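Local structure of possible prolidase (Bifidobacterium longum NCC2705, 2P9B) at residues P164-P169 against R188-Q193; A231-A236 against V241-H246; R254-L257 against T263-H266. The protein probably hydrolyses non-peptide carbon-nitrogen bonds as an amidohydrolase-family enzyme, though it is named only as a possible prolidase and its substrate is not established. All blocks are in the same frame, centred on the assembly; numbering follows the deposited sequence.

Contact 1. Residues P164-P169 against R188-Q193; sequences PLMAIP and RTAVAQ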
loop_
_atom_site.group_PDB
_atom_site.type_symbol
_atom_site.label_atom_id
_atom_site.label_comp_id
_atom_site.label_asym_id
_atom_site.label_seq_id
_atom_site.Cartn_x
_atom_site.Cartn_y
_atom_site.Cartn_z
ATOM N N PRO A 164 15.506 -6.880 0.092
ATOM C CA PRO A 164 14.968 -8.240 -0.055
ATOM C C PRO A 164 14.198 -8.709 1.175
ATOM O O PRO A 164 14.534 -8.350 2.301
ATOM C CB PRO A 164 16.216 -9.085 -0.327
ATOM C CG PRO A 164 17.338 -8.272 0.252
ATOM C CD PRO A 164 16.968 -6.861 -0.076
ATOM N N LEU A 165 13.157 -9.505 0.968
ATOM C CA LEU A 165 12.398 -9.978 2.115
ATOM C C LEU A 165 13.196 -11.073 2.802
ATOM O O LEU A 165 14.093 -11.669 2.204
ATOM C CB LEU A 165 11.015 -10.488 1.692
ATOM C CG LEU A 165 10.886 -11.726 0.807
ATOM C CD1 LEU A 165 11.085 -12.989 1.631
ATOM C CD2 LEU A 165 9.500 -11.728 0.180
HETATM N N MSE A 166 12.880 -11.320 4.066
HETATM C CA MSE A 166 13.574 -12.344 4.831
HETATM C C MSE A 166 12.667 -13.546 5.008
HETATM O O MSE A 166 11.495 -13.401 5.352
HETATM C CB MSE A 166 13.970 -11.795 6.195
HETATM C CG MSE A 166 14.758 -10.500 6.104
HETATM SE SE MSE A 166 15.017 -9.664 7.806
HETATM C CE MSE A 166 16.240 -11.005 8.559
ATOM N N ALA A 167 13.210 -14.733 4.770
ATOM C CA ALA A 167 12.404 -15.936 4.902
ATOM C C ALA A 167 13.228 -17.200 4.824
ATOM O O ALA A 167 14.403 -17.179 4.461
ATOM C CB ALA A 167 11.348 -15.966 3.813
ATOM N N ILE A 168 12.589 -18.305 5.179
ATOM C CA ILE A 168 13.225 -19.608 5.101
ATOM C C ILE A 168 13.069 -19.965 3.626
ATOM O O ILE A 168 11.958 -19.945 3.099
ATOM C CB ILE A 168 12.482 -20.627 5.977
ATOM C CG1 ILE A 168 12.472 -20.138 7.428
ATOM C CG2 ILE A 168 13.145 -21.995 5.865
ATOM C CD1 ILE A 168 11.730 -21.041 8.388
ATOM N N PRO A 169 14.180 -20.265 2.933
ATOM C CA PRO A 169 14.091 -20.610 1.512
ATOM C C PRO A 169 13.156 -21.784 1.233
ATOM O O PRO A 169 13.079 -22.730 2.018
ATOM C CB PRO A 169 15.547 -20.892 1.128
ATOM C CG PRO A 169 16.175 -21.329 2.418
ATOM C CD PRO A 169 15.564 -20.385 3.425
ATOM N N ARG A 188 18.783 -11.504 13.309
ATOM C CA ARG A 188 19.182 -10.151 13.681
ATOM C C ARG A 188 20.291 -9.652 12.764
ATOM O O ARG A 188 20.321 -8.481 12.380
ATOM C CB ARG A 188 19.657 -10.107 15.139
ATOM C CG ARG A 188 19.859 -8.693 15.681
ATOM C CD ARG A 188 20.323 -8.702 17.135
ATOM N NE ARG A 188 19.282 -9.135 18.069
ATOM C CZ ARG A 188 18.287 -8.364 18.505
ATOM N NH1 ARG A 188 18.184 -7.104 18.099
ATOM N NH2 ARG A 188 17.397 -8.854 19.360
ATOM N N THR A 189 21.207 -10.545 12.410
ATOM C CA THR A 189 22.305 -10.171 11.523
ATOM C C THR A 189 21.767 -9.841 10.136
ATOM O O THR A 189 22.232 -8.911 9.482
ATOM C CB THR A 189 23.339 -11.309 11.404
ATOM O OG1 THR A 189 23.926 -11.556 12.687
ATOM C CG2 THR A 189 24.432 -10.939 10.418
ATOM N N ALA A 190 20.777 -10.605 9.691
ATOM C CA ALA A 190 20.197 -10.390 8.382
ATOM C C ALA A 190 19.485 -9.045 8.289
ATOM O O ALA A 190 19.657 -8.316 7.310
ATOM C CB ALA A 190 19.237 -11.524 8.047
ATOM N N VAL A 191 18.696 -8.705 9.303
ATOM C CA VAL A 191 17.984 -7.436 9.282
ATOM C C VAL A 191 18.988 -6.278 9.343
ATOM O O VAL A 191 18.779 -5.234 8.730
ATOM C CB VAL A 191 16.967 -7.336 10.456
ATOM C CG1 VAL A 191 17.690 -7.357 11.789
ATOM C CG2 VAL A 191 16.133 -6.073 10.315
ATOM N N ALA A 192 20.085 -6.473 10.068
ATOM C CA ALA A 192 21.104 -5.431 10.176
ATOM C C ALA A 192 21.690 -5.135 8.796
ATOM O O ALA A 192 22.007 -3.984 8.474
ATOM C CB ALA A 192 22.208 -5.868 11.126
ATOM N N GLN A 193 21.837 -6.181 7.989
ATOM C CA GLN A 193 22.373 -6.033 6.640
ATOM C C GLN A 193 21.445 -5.140 5.824
ATOM O O GLN A 193 21.901 -4.272 5.083
ATOM C CB GLN A 193 22.513 -7.403 5.966
ATOM C CG GLN A 193 23.415 -8.361 6.735
ATOM C CD GLN A 193 23.624 -9.695 6.031
ATOM O OE1 GLN A 193 22.668 -10.375 5.660
ATOM N NE2 GLN A 193 24.885 -10.078 5.854
#

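Contact 2. Residues A231-A236 against V241-H246; sequences AICDEA and VIVGAH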
loop_
_atom_site.group_PDB
_atom_site.type_symbol
_atom_site.label_atom_id
_atom_site.label_comp_id
_atom_site.label_asym_id
_atom_site.label_seq_id
_atom_site.Cartn_x
_atom_site.Cartn_y
_atom_site.Cartn_z
ATOM N N ALA A 231 13.591 -10.973 17.103
ATOM C CA ALA A 231 14.926 -10.410 16.921
ATOM C C ALA A 231 14.909 -9.420 15.760
ATOM O O ALA A 231 15.537 -8.364 15.821
ATOM C CB ALA A 231 15.940 -11.526 16.657
ATOM N N ILE A 232 14.182 -9.770 14.702
ATOM C CA ILE A 232 14.072 -8.902 13.531
ATOM C C ILE A 232 13.346 -7.611 13.902
ATOM O O ILE A 232 13.792 -6.519 13.559
ATOM C CB ILE A 232 13.305 -9.610 12.394
ATOM C CG1 ILE A 232 14.138 -10.780 11.858
ATOM C CG2 ILE A 232 12.995 -8.630 11.270
ATOM C CD1 ILE A 232 13.393 -11.667 10.873
ATOM N N CYS A 233 12.232 -7.737 14.614
ATOM C CA CYS A 233 11.464 -6.563 15.009
ATOM C C CYS A 233 12.217 -5.665 15.982
ATOM O O CYS A 233 12.170 -4.446 15.862
ATOM C CB CYS A 233 10.130 -6.986 15.616
ATOM S SG CYS A 233 8.997 -7.659 14.394
ATOM N N ASP A 234 12.903 -6.264 16.951
ATOM C CA ASP A 234 13.656 -5.480 17.926
ATOM C C ASP A 234 14.690 -4.611 17.220
ATOM O O ASP A 234 14.790 -3.413 17.476
ATOM C CB ASP A 234 14.360 -6.405 18.925
ATOM C CG ASP A 234 15.204 -5.642 19.932
ATOM O OD1 ASP A 234 14.636 -4.833 20.699
ATOM O OD2 ASP A 234 16.437 -5.850 19.960
ATOM N N GLU A 235 15.445 -5.227 16.320
ATOM C CA GLU A 235 16.487 -4.534 15.574
ATOM C C GLU A 235 15.925 -3.445 14.661
ATOM O O GLU A 235 16.427 -2.322 14.644
ATOM C CB GLU A 235 17.284 -5.549 14.748
ATOM C CG GLU A 235 18.581 -5.021 14.169
ATOM C CD GLU A 235 19.552 -4.552 15.237
ATOM O OE1 GLU A 235 19.683 -5.241 16.272
ATOM O OE2 GLU A 235 20.192 -3.500 15.034
ATOM N N ALA A 236 14.884 -3.769 13.901
ATOM C CA ALA A 236 14.294 -2.785 13.000
ATOM C C ALA A 236 13.739 -1.587 13.765
ATOM O O ALA A 236 13.947 -0.439 13.375
ATOM C CB ALA A 236 13.186 -3.429 12.182
ATOM N N VAL A 241 12.132 1.592 12.010
ATOM C CA VAL A 241 11.658 1.001 10.769
ATOM C C VAL A 241 10.495 0.040 11.015
ATOM O O VAL A 241 10.567 -0.819 11.892
ATOM C CB VAL A 241 12.813 0.266 10.057
ATOM C CG1 VAL A 241 12.293 -0.494 8.849
ATOM C CG2 VAL A 241 13.861 1.279 9.619
ATOM N N ILE A 242 9.415 0.190 10.248
ATOM C CA ILE A 242 8.258 -0.687 10.418
ATOM C C ILE A 242 8.450 -2.034 9.730
ATOM O O ILE A 242 9.014 -2.126 8.638
ATOM C CB ILE A 242 6.953 -0.046 9.888
ATOM C CG1 ILE A 242 7.105 0.322 8.419
ATOM C CG2 ILE A 242 6.596 1.176 10.723
ATOM C CD1 ILE A 242 5.789 0.702 7.756
ATOM N N VAL A 243 7.961 -3.078 10.387
ATOM C CA VAL A 243 8.080 -4.442 9.898
ATOM C C VAL A 243 6.737 -5.032 9.488
ATOM O O VAL A 243 5.744 -4.891 10.195
ATOM C CB VAL A 243 8.698 -5.339 10.991
ATOM C CG1 VAL A 243 8.802 -6.776 10.505
ATOM C CG2 VAL A 243 10.064 -4.797 11.386
ATOM N N GLY A 244 6.728 -5.686 8.332
ATOM C CA GLY A 244 5.530 -6.327 7.837
ATOM C C GLY A 244 5.811 -7.808 7.730
ATOM O O GLY A 244 6.937 -8.218 7.441
ATOM N N ALA A 245 4.798 -8.624 7.991
ATOM C CA ALA A 245 4.973 -10.060 7.901
ATOM C C ALA A 245 3.833 -10.628 7.088
ATOM O O ALA A 245 2.671 -10.308 7.316
ATOM C CB ALA A 245 4.983 -10.682 9.289
ATOM N N HIS A 246 4.180 -11.450 6.117
ATOM C CA HIS A 246 3.181 -12.082 5.290
ATOM C C HIS A 246 2.810 -13.366 6.034
ATOM O O HIS A 246 3.671 -14.178 6.366
ATOM C CB HIS A 246 3.783 -12.316 3.899
ATOM C CG HIS A 246 3.747 -13.732 3.432
ATOM N ND1 HIS A 246 2.580 -14.368 3.068
ATOM C CD2 HIS A 246 4.747 -14.618 3.208
ATOM C CE1 HIS A 246 2.864 -15.583 2.633
ATOM N NE2 HIS A 246 4.171 -15.761 2.708
#

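Contact 3. Residues R254-L257 against T263-H266; sequences RRSL and TIEH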
loop_
_atom_site.group_PDB
_atom_site.type_symbol
_atom_site.label_atom_id
_atom_site.label_comp_id
_atom_site.label_asym_id
_atom_site.label_seq_id
_atom_site.Cartn_x
_atom_site.Cartn_y
_atom_site.Cartn_z
ATOM N N ARG A 254 -0.466 -15.136 14.691
ATOM C CA ARG A 254 -0.218 -15.106 16.128
ATOM C C ARG A 254 1.259 -14.892 16.447
ATOM O O ARG A 254 1.605 -14.027 17.249
ATOM C CB ARG A 254 -0.707 -16.406 16.778
ATOM C CG ARG A 254 -0.690 -16.389 18.298
ATOM C CD ARG A 254 -1.494 -17.553 18.853
ATOM N NE ARG A 254 -1.609 -17.506 20.308
ATOM C CZ ARG A 254 -0.628 -17.806 21.153
ATOM N NH1 ARG A 254 0.560 -18.185 20.694
ATOM N NH2 ARG A 254 -0.837 -17.730 22.462
ATOM N N ARG A 255 2.126 -15.681 15.818
ATOM C CA ARG A 255 3.560 -15.564 16.056
ATOM C C ARG A 255 4.090 -14.201 15.645
ATOM O O ARG A 255 4.927 -13.619 16.338
ATOM C CB ARG A 255 4.326 -16.644 15.294
ATOM C CG ARG A 255 4.046 -18.059 15.761
ATOM C CD ARG A 255 4.959 -19.044 15.058
ATOM N NE ARG A 255 4.648 -20.426 15.416
ATOM C CZ ARG A 255 5.374 -21.474 15.036
ATOM N NH1 ARG A 255 6.455 -21.298 14.285
ATOM N NH2 ARG A 255 5.021 -22.699 15.409
ATOM N N SER A 256 3.607 -13.695 14.514
ATOM C CA SER A 256 4.051 -12.395 14.018
ATOM C C SER A 256 3.681 -11.293 15.003
ATOM O O SER A 256 4.499 -10.432 15.318
ATOM C CB SER A 256 3.410 -12.097 12.661
ATOM O OG SER A 256 3.840 -13.026 11.678
ATOM N N LEU A 257 2.439 -11.326 15.480
ATOM C CA LEU A 257 1.962 -10.329 16.425
ATOM C C LEU A 257 2.734 -10.404 17.737
ATOM O O LEU A 257 3.092 -9.378 18.311
ATOM C CB LEU A 257 0.460 -10.517 16.674
ATOM C CG LEU A 257 -0.449 -10.163 15.488
ATOM C CD1 LEU A 257 -1.899 -10.484 15.815
ATOM C CD2 LEU A 257 -0.291 -8.685 15.159
ATOM N N THR A 263 2.753 -4.745 10.705
ATOM C CA THR A 263 1.669 -4.984 9.761
ATOM C C THR A 263 1.598 -6.447 9.365
ATOM O O THR A 263 2.623 -7.099 9.157
ATOM C CB THR A 263 1.830 -4.151 8.464
ATOM O OG1 THR A 263 3.023 -4.548 7.782
ATOM C CG2 THR A 263 1.889 -2.673 8.781
ATOM N N ILE A 264 0.379 -6.960 9.280
ATOM C CA ILE A 264 0.168 -8.338 8.870
ATOM C C ILE A 264 -0.379 -8.268 7.447
ATOM O O ILE A 264 -1.375 -7.584 7.206
ATOM C CB ILE A 264 -0.884 -9.039 9.754
ATOM C CG1 ILE A 264 -0.398 -9.102 11.208
ATOM C CG2 ILE A 264 -1.184 -10.435 9.201
ATOM C CD1 ILE A 264 0.848 -9.945 11.425
ATOM N N GLU A 265 0.282 -8.948 6.511
ATOM C CA GLU A 265 -0.169 -8.971 5.122
ATOM C C GLU A 265 -0.921 -10.267 4.855
ATOM O O GLU A 265 -0.466 -11.343 5.239
ATOM C CB GLU A 265 1.000 -8.864 4.140
ATOM C CG GLU A 265 1.499 -7.446 3.918
ATOM C CD GLU A 265 2.129 -6.862 5.151
ATOM O OE1 GLU A 265 3.034 -7.521 5.707
ATOM O OE2 GLU A 265 1.732 -5.751 5.558
ATOM N N HIS A 266 -2.061 -10.133 4.180
ATOM C CA HIS A 266 -2.955 -11.241 3.840
ATOM C C HIS A 266 -3.797 -11.558 5.072
ATOM O O HIS A 266 -4.964 -11.184 5.148
ATOM C CB HIS A 266 -2.168 -12.474 3.386
ATOM C CG HIS A 266 -1.456 -12.291 2.080
ATOM N ND1 HIS A 266 -0.412 -11.405 1.918
ATOM C CD2 HIS A 266 -1.640 -12.879 0.876
ATOM C CE1 HIS A 266 0.018 -11.457 0.668
ATOM N NE2 HIS A 266 -0.711 -12.343 0.015
#

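Contact 1. Residues P164-P169 against R188-Q193
Selenomethionine Met166, on the short strand 166-167, reaches across to helix 184-196 and meets Ala190 and Val191 with the last two atoms of its side chain. Apolar packing is the whole of the interaction between the two segments. Atom SE of Met166 lies 4.0 Å from CB of Val191 and equally near that residue's CA, so it rests on the root of the valine and not on its methyl branches. The chain is extended at chi2 and bent at chi3 (69°), which turns the terminal methyl toward Ala190; CE is modelled too close to Ala190 CB for two carbons, so its exact position is doubtful and the contact is better judged from SE.

Backbone bonding belongs to the surroundings: Met166 is held by Lys203 and Ala205 of strand 202-205, and Ala167 by Ile177 and Leu179. Helix 184-196 thus packs over strand 166-167 where it adjoins the edge of the parallel sheet. Ile232 of helix 226-238 also packs on the Met166 side chain, which therefore touches both helices. With all three touching residues buried and no hydrogen bond between the segments, the chemistry implies attachment by shape and dispersion, through one long, polarisable selenomethionine side chain.

Contact 2. Residues A231-A236 against V241-H246
Ala236 and Val243 face each other directly, the methyl of the helix residue meeting one branch of the strand residue: Ala236 CB is 3.5 Å from Val243 CG2. The other branch serves a different neighbour. Val243 CG1 stands anti to the backbone N (chi1 179°) and comes within 4.0 Å of Cys233 SG, one turn earlier on helix 226-238. The two methyls of Val243 are thus divided between successive turns of the helix, and the thiol comes alongside the valine, with SG almost as near CB as CG1.

Val241 approaches at the last of these helical residues. Its CB is 3.6 Å from Ala236 O, and its backbone N donates to that same oxygen at 3.0 Å. The bond is nearly straight at nitrogen (163°), but the donor stands above the carbonyl plane, 46° out of it. Strand 202-205, helix 226-238 and strand 243-247 form a beta-alpha-beta crossover between parallel neighbours, in keeping with the family's TIM-barrel clan; Ile204 of the first strand packs on Val243.

All four touching residues are buried, so the chemistry implies a tight, apolar helix-to-sheet seam in which a small alanine admits close approach and one backbone bond fixes the connection.

Contact 3. Residues R254-L257 against T263-H266
Ser256 and Leu257, adjacent on helix 250-259, converge on one strand side chain, Ile264. The preceding arginines take no part: Arg254, whose CB points away from the strand, forms a salt bridge with Glu273 of helix 272-279, and Arg255 with Glu251 of its own helix.

Ser256 begins the contact proper, and it does so with carbon: its CB is 3.6 Å from CD1 of Ile264. The hydroxyl lies beside the backbone N (chi1 -64°), from where OG bonds to the carbonyl oxygen of Gly252 one turn back. The serine's polar end is thereby satisfied by its own helix while its methylene meets the isoleucine.

Leu257 comes next and closes on the same side chain by its branch end. Its CD2 lies 4.0 Å from Ile264 CG1 and 4.1 Å from Ile264 CD1, and the two side chains cross at about a right angle. Ile264 is folded at both torsions (chi1 -63°, chi2 -64°), which brings CD1 to where serine and leucine can both touch it. Phe278 of helix 272-279 packs on Leu257 and Ile264 alike.

Across the strand from Ile264, CB of Thr263 points away from the helix, and Thr263 OG1 donates to Glu265 OE2 at 2.8 Å, on the syn side of the carboxylate. Both carboxylate oxygens have further partners: OE2 pairs with Arg133, which also binds Thr263 OG1, and OE1 pairs with Lys203.

The contact belongs to the beta-alpha-beta unit of strand 243-247, helix 250-259 and strand 263-264, in keeping with the TIM-barrel clan of the family. Its chemistry implies segregation: carbon-only packing joins helix to strand, while the charged network gathers on the strand's other face.

How the contacts relate
All three contacts are buried, and none is a surface patch. Contacts 2 and 3 each set a helix against the parallel sheet that holds strands 243-247 and 263-264, neighbours joined by probable backbone hydrogen bonds between Ala245 and residues Thr263 and Glu265. Contact 1 lies further out, its centre about 21 Å from the chain centre against about 17 and 16 Å; its strand 166-167 pairs with strand 177-178 and also hydrogen-bonds strand 202-205, the edge of that sheet. It meets contact 2 through salt bridges, Arg188 NH1 to Asp234 OD2 at 2.8 Å and to Glu235 OE1, and through Val191 packing on Glu235. Contact 2 alone has a hydrogen bond between its segments; contacts 1 and 3 do not touch.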